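Local atomic coordinates of cell division GTPase FtsZ, diverged (Clostridium botulinum C, PDB entry 3V3T), a protein that belongs to the tubulin/FtsZ superfamily as a diverged, TubZ-like member, pairing a Rossmann-like GTPase domain with a tubulin-type C-terminal domain. Residues Asn5-Ala10 with Gly28-Leu33; Ile19-Leu24 with Leu45-His50. The protein carries 1 engineered substitution. All coordinates share one frame; numbering follows the deposited sequence.

How the contacts relate
Both contacts belong to the N-terminal part of the Rossmann-like GTPase domain and lie on the same side of the chain's centre, about 10 Å apart between their centres. Contact 1 pairs the two parallel strands of a beta-alpha-beta unit, and contact 2 ties that unit's helix, 14-26, to the loop 45-50. The two touch directly: CE2 of F9 lies 3.5 Å from CD2 of L23, and CD2 of L24 lies 3.6 Å from O of Y30. Helix 14-26 is thus joined to the sheet by apolar side chains and to the loop by the carboxylate of D21. The far end of 45-50 also meets strand 31-36, with CB of H50 3.6 Å from O of A32.

Contact 1 (Asn5-Ala10 with Gly28-Leu33); sequences NKIVFA and GDYNAL
Strands 7-11 and 31-36 are the two parallel strands of a beta-alpha-beta crossover in a Rossmann-like domain, and V8 pairs with N31 and F9 with A32 where they meet. N of F9 donates to O of N31 at 2.8 Å, and N of L33 donates to O of F9 at 2.9 Å and 166°, the alternation expected of parallel strands. At the start of the pairing, N31 adds its side chain to the ladder. Its CG stands beside its own backbone N (chi1 -52°), which brings ND2 back to O of I7 at 3.1 Å, with the donor well above the carbonyl plane. N of N31 reaches the same oxygen at 3.3 Å from the opposite face, so two N-H groups of one residue grip a single carbonyl. ND2 of N31 also makes a weak bond to O of N5; the short amide of asparagine can thus turn back on the neighbouring backbone.

On the face carrying F9 and A32 the contact is apolar. F9 and Y30 lie side by side, and the edge of F9 is turned toward the face of Y30 in an offset edge-to-face pair, planes 67° apart, with CE2 of F9 3.9 Å from CD1 of Y30. CG2 of I7 lies over one face of the F9 ring, toward its rim, while the small A32 meets V20 of helix 14-26. V20 and L23 of that helix also pack on F9. Y30 reaches on to helix 172-187, where its OH is hydrogen-bonded to N184. Across strand 7-11 from N31, strand 91-97 continues the sheet through backbone bonds to V8 and A10.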
loop_
_atom_site.group_PDB
_atom_site.type_symbol
_atom_site.label_atom_id
_atom_site.label_comp_id
_atom_site.label_asym_id
_atom_site.label_seq_id
_atom_site.Cartn_x
_atom_site.Cartn_y
_atom_site.Cartn_z
ATOM N N ASN A 5 -7.678 -10.497 -10.439
ATOM C CA ASN A 5 -7.132 -10.513 -11.804
ATOM C C ASN A 5 -7.051 -9.147 -12.474
ATOM O O ASN A 5 -6.338 -8.983 -13.465
ATOM C CB ASN A 5 -7.960 -11.429 -12.710
ATOM C CG ASN A 5 -7.917 -12.873 -12.279
ATOM O OD1 ASN A 5 -6.915 -13.342 -11.738
ATOM N ND2 ASN A 5 -9.009 -13.593 -12.517
ATOM N N LYS A 6 -7.805 -8.181 -11.960
ATOM C CA LYS A 6 -7.835 -6.841 -12.547
ATOM C C LYS A 6 -6.759 -5.943 -11.940
ATOM O O LYS A 6 -6.638 -4.776 -12.290
ATOM C CB LYS A 6 -9.216 -6.201 -12.375
ATOM C CG LYS A 6 -10.308 -6.786 -13.267
ATOM C CD LYS A 6 -11.135 -7.830 -12.524
ATOM C CE LYS A 6 -12.340 -8.302 -13.349
ATOM N NZ LYS A 6 -13.233 -9.244 -12.592
ATOM N N ILE A 7 -5.979 -6.501 -11.025
ATOM C CA ILE A 7 -4.908 -5.768 -10.393
ATOM C C ILE A 7 -3.584 -6.251 -10.926
ATOM O O ILE A 7 -3.370 -7.462 -11.072
ATOM C CB ILE A 7 -4.902 -5.978 -8.874
ATOM C CG1 ILE A 7 -6.082 -5.251 -8.235
ATOM C CG2 ILE A 7 -3.597 -5.457 -8.275
ATOM C CD1 ILE A 7 -6.357 -5.679 -6.812
ATOM N N VAL A 8 -2.695 -5.308 -11.220
ATOM C CA VAL A 8 -1.297 -5.652 -11.476
ATOM C C VAL A 8 -0.425 -4.851 -10.542
ATOM O O VAL A 8 -0.584 -3.636 -10.429
ATOM C CB VAL A 8 -0.861 -5.376 -12.928
ATOM C CG1 VAL A 8 -1.197 -3.952 -13.327
ATOM C CG2 VAL A 8 0.632 -5.632 -13.083
ATOM N N PHE A 9 0.478 -5.541 -9.854
ATOM C CA PHE A 9 1.450 -4.890 -8.988
ATOM C C PHE A 9 2.742 -4.620 -9.745
ATOM O O PHE A 9 3.222 -5.456 -10.526
ATOM C CB PHE A 9 1.759 -5.761 -7.766
ATOM C CG PHE A 9 0.641 -5.818 -6.764
ATOM C CD1 PHE A 9 0.471 -4.799 -5.840
ATOM C CD2 PHE A 9 -0.235 -6.881 -6.747
ATOM C CE1 PHE A 9 -0.554 -4.834 -4.930
ATOM C CE2 PHE A 9 -1.262 -6.928 -5.824
ATOM C CZ PHE A 9 -1.420 -5.902 -4.916
ATOM N N ALA A 10 3.312 -3.455 -9.498
ATOM C CA ALA A 10 4.628 -3.148 -10.012
ATOM C C ALA A 10 5.549 -2.820 -8.854
ATOM O O ALA A 10 5.806 -1.650 -8.566
ATOM C CB ALA A 10 4.557 -1.993 -10.987
ATOM N N GLY A 28 -2.069 -16.346 -5.575
ATOM C CA GLY A 28 -1.413 -16.037 -6.831
ATOM C C GLY A 28 -2.354 -15.522 -7.902
ATOM O O GLY A 28 -1.999 -15.455 -9.083
ATOM N N ASP A 29 -3.566 -15.171 -7.488
ATOM C CA ASP A 29 -4.567 -14.671 -8.410
ATOM C C ASP A 29 -4.244 -13.257 -8.906
ATOM O O ASP A 29 -4.827 -12.794 -9.889
ATOM C CB ASP A 29 -5.944 -14.709 -7.759
ATOM C CG ASP A 29 -6.365 -16.111 -7.382
ATOM O OD1 ASP A 29 -5.769 -17.069 -7.913
ATOM O OD2 ASP A 29 -7.294 -16.256 -6.563
ATOM N N TYR A 30 -3.310 -12.581 -8.238
ATOM C CA TYR A 30 -2.878 -11.246 -8.658
ATOM C C TYR A 30 -1.858 -11.329 -9.800
ATOM O O TYR A 30 -1.187 -12.348 -9.980
ATOM C CB TYR A 30 -2.263 -10.474 -7.482
ATOM C CG TYR A 30 -3.142 -10.442 -6.263
ATOM C CD1 TYR A 30 -4.141 -9.491 -6.127
ATOM C CD2 TYR A 30 -2.975 -11.375 -5.240
ATOM C CE1 TYR A 30 -4.959 -9.479 -5.020
ATOM C CE2 TYR A 30 -3.783 -11.362 -4.128
ATOM C CZ TYR A 30 -4.771 -10.422 -4.029
ATOM O OH TYR A 30 -5.572 -10.415 -2.922
ATOM N N ASN A 31 -1.748 -10.247 -10.562
ATOM C CA ASN A 31 -0.699 -10.103 -11.566
ATOM C C ASN A 31 0.419 -9.204 -11.044
ATOM O O ASN A 31 0.180 -8.330 -10.206
ATOM C CB ASN A 31 -1.269 -9.487 -12.837
ATOM C CG ASN A 31 -2.490 -10.222 -13.353
ATOM O OD1 ASN A 31 -2.396 -11.351 -13.840
ATOM N ND2 ASN A 31 -3.642 -9.572 -13.270
ATOM N N ALA A 32 1.632 -9.390 -11.561
ATOM C CA ALA A 32 2.788 -8.672 -11.042
ATOM C C ALA A 32 3.904 -8.627 -12.068
ATOM O O ALA A 32 4.167 -9.606 -12.751
ATOM C CB ALA A 32 3.299 -9.333 -9.732
ATOM N N LEU A 33 4.557 -7.476 -12.157
ATOM C CA LEU A 33 5.779 -7.321 -12.928
ATOM C C LEU A 33 6.826 -6.790 -11.968
ATOM O O LEU A 33 6.767 -5.631 -11.548
ATOM C CB LEU A 33 5.577 -6.316 -14.061
ATOM C CG LEU A 33 6.846 -6.040 -14.878
ATOM C CD1 LEU A 33 7.251 -7.267 -15.686
ATOM C CD2 LEU A 33 6.655 -4.852 -15.809
#

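Contact 2 (Ile19-Leu24 with Leu45-His50); sequences IVDTLL and LKHAKH
D21 holds the loop 45-50 with both oxygens of its carboxylate. OD1 of D21 accepts from N of H47 at 2.8 Å on its syn lone pair. OD2 of D21 takes N of K46 at 3.0 Å in a nearly straight bond of 175°, also on the syn side but somewhat out of the carboxylate plane. Two successive amides of the loop are therefore bound by one acid, a task for which a short, forked, anionic side chain is well suited. With CG anti to the backbone N (chi1 -161°), the carboxylate extends from the helix toward the turning loop.

Around these two bonds the contacts are van der Waals ones. The side chain of H47 crosses that of D21 at about a right angle, and its ring presents an edge to the helix backbone, with CD2 of H47 3.2 Å from O of D21. CB of K46 sits over the centre of one face of that ring. One turn along the helix, CB of L24 packs 4.0 Å from CB of H47, and its CD1 approaches O of H47. L45 brings CD2 to within 4.0 Å of CB of D21, giving the acid an apolar flank.

NZ of K46 stands 5.8 Å from OD2 of D21, too far for an ion pair, although its charge may still favour the carboxylate. Farther out, L45 and A48 rest on F34 of strand 31-36, which V20 also touches from helix 14-26. On another side of this helix, I19, T22 and L23 meet helix 172-187.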
loop_
_atom_site.group_PDB
_atom_site.type_symbol
_atom_site.label_atom_id
_atom_site.label_comp_id
_atom_site.label_asym_id
_atom_site.label_seq_id
_atom_site.Cartn_x
_atom_site.Cartn_y
_atom_site.Cartn_z
ATOM N N ILE A 19 7.519 -7.691 -0.733
ATOM C CA ILE A 19 6.131 -7.512 -0.356
ATOM C C ILE A 19 5.197 -8.207 -1.332
ATOM O O ILE A 19 4.287 -8.935 -0.932
ATOM C CB ILE A 19 5.781 -6.025 -0.261
ATOM C CG1 ILE A 19 6.439 -5.423 0.993
ATOM C CG2 ILE A 19 4.269 -5.844 -0.207
ATOM C CD1 ILE A 19 6.450 -3.914 1.028
ATOM N N VAL A 20 5.428 -7.997 -2.620
ATOM C CA VAL A 20 4.577 -8.609 -3.634
ATOM C C VAL A 20 4.803 -10.112 -3.743
ATOM O O VAL A 20 3.853 -10.871 -3.925
ATOM C CB VAL A 20 4.727 -7.894 -4.994
ATOM C CG1 VAL A 20 3.893 -8.588 -6.080
ATOM C CG2 VAL A 20 4.280 -6.458 -4.833
ATOM N N ASP A 21 6.059 -10.535 -3.618
ATOM C CA ASP A 21 6.396 -11.951 -3.583
ATOM C C ASP A 21 5.667 -12.637 -2.428
ATOM O O ASP A 21 5.148 -13.743 -2.571
ATOM C CB ASP A 21 7.904 -12.104 -3.401
ATOM C CG ASP A 21 8.407 -13.464 -3.811
ATOM O OD1 ASP A 21 7.772 -14.087 -4.687
ATOM O OD2 ASP A 21 9.446 -13.900 -3.268
ATOM N N THR A 22 5.629 -11.979 -1.274
ATOM C CA THR A 22 4.919 -12.531 -0.118
ATOM C C THR A 22 3.423 -12.637 -0.390
ATOM O O THR A 22 2.812 -13.672 -0.139
ATOM C CB THR A 22 5.158 -11.685 1.152
ATOM O OG1 THR A 22 6.523 -11.821 1.551
ATOM C CG2 THR A 22 4.257 -12.145 2.297
ATOM N N LEU A 23 2.833 -11.567 -0.914
ATOM C CA LEU A 23 1.413 -11.597 -1.261
ATOM C C LEU A 23 1.070 -12.755 -2.206
ATOM O O LEU A 23 0.106 -13.492 -1.979
ATOM C CB LEU A 23 0.967 -10.260 -1.857
ATOM C CG LEU A 23 -0.460 -10.203 -2.410
ATOM C CD1 LEU A 23 -1.482 -10.678 -1.375
ATOM C CD2 LEU A 23 -0.792 -8.789 -2.903
ATOM N N LEU A 24 1.869 -12.931 -3.254
ATOM C CA LEU A 24 1.595 -13.978 -4.232
ATOM C C LEU A 24 1.698 -15.385 -3.619
ATOM O O LEU A 24 1.067 -16.324 -4.101
ATOM C CB LEU A 24 2.505 -13.837 -5.460
ATOM C CG LEU A 24 2.229 -12.636 -6.377
ATOM C CD1 LEU A 24 3.312 -12.493 -7.444
ATOM C CD2 LEU A 24 0.860 -12.786 -7.032
ATOM N N LEU A 45 13.495 -14.038 -6.193
ATOM C CA LEU A 45 12.050 -14.062 -5.993
ATOM C C LEU A 45 11.530 -15.501 -6.095
ATOM O O LEU A 45 11.976 -16.277 -6.950
ATOM C CB LEU A 45 11.367 -13.179 -7.037
ATOM C CG LEU A 45 11.620 -11.667 -6.913
ATOM C CD1 LEU A 45 11.095 -10.916 -8.128
ATOM C CD2 LEU A 45 11.009 -11.116 -5.639
ATOM N N LYS A 46 10.588 -15.860 -5.226
ATOM C CA LYS A 46 10.025 -17.211 -5.245
ATOM C C LYS A 46 8.878 -17.366 -6.242
ATOM O O LYS A 46 8.757 -18.402 -6.885
ATOM C CB LYS A 46 9.534 -17.624 -3.857
ATOM C CG LYS A 46 10.629 -17.788 -2.822
ATOM C CD LYS A 46 10.099 -18.476 -1.567
ATOM C CE LYS A 46 8.910 -17.722 -0.976
ATOM N NZ LYS A 46 8.371 -18.373 0.260
ATOM N N HIS A 47 8.052 -16.329 -6.378
ATOM C CA HIS A 47 6.786 -16.442 -7.098
ATOM C C HIS A 47 6.645 -15.441 -8.247
ATOM O O HIS A 47 5.542 -14.982 -8.561
ATOM C CB HIS A 47 5.621 -16.240 -6.117
ATOM C CG HIS A 47 5.703 -17.093 -4.891
ATOM N ND1 HIS A 47 5.785 -18.470 -4.943
ATOM C CD2 HIS A 47 5.705 -16.768 -3.577
ATOM C CE1 HIS A 47 5.842 -18.952 -3.715
ATOM N NE2 HIS A 47 5.792 -17.940 -2.867
ATOM N N ALA A 48 7.751 -15.084 -8.872
ATOM C CA ALA A 48 7.696 -14.082 -9.920
ATOM C C ALA A 48 7.528 -14.723 -11.296
ATOM O O ALA A 48 8.438 -15.384 -11.797
ATOM C CB ALA A 48 8.946 -13.211 -9.881
ATOM N N LYS A 49 6.361 -14.531 -11.902
ATOM C CA LYS A 49 6.129 -15.002 -13.264
ATOM C C LYS A 49 6.694 -14.011 -14.281
ATOM O O LYS A 49 7.072 -14.401 -15.382
ATOM C CB LYS A 49 4.633 -15.233 -13.534
ATOM C CG LYS A 49 4.023 -16.452 -12.837
ATOM C CD LYS A 49 2.874 -17.039 -13.666
ATOM C CE LYS A 49 1.865 -17.794 -12.807
ATOM N NZ LYS A 49 0.940 -16.849 -12.107
ATOM N N HIS A 50 6.748 -12.731 -13.914
ATOM C CA HIS A 50 7.250 -11.701 -14.822
ATOM C C HIS A 50 8.194 -10.724 -14.131
ATOM O O HIS A 50 7.865 -10.158 -13.094
ATOM C CB HIS A 50 6.081 -10.948 -15.450
ATOM C CG HIS A 50 5.031 -11.852 -16.008
ATOM N ND1 HIS A 50 3.871 -12.152 -15.327
ATOM C CD2 HIS A 50 4.980 -12.549 -17.168
ATOM C CE1 HIS A 50 3.143 -12.987 -16.050
ATOM N NE2 HIS A 50 3.794 -13.243 -17.170
#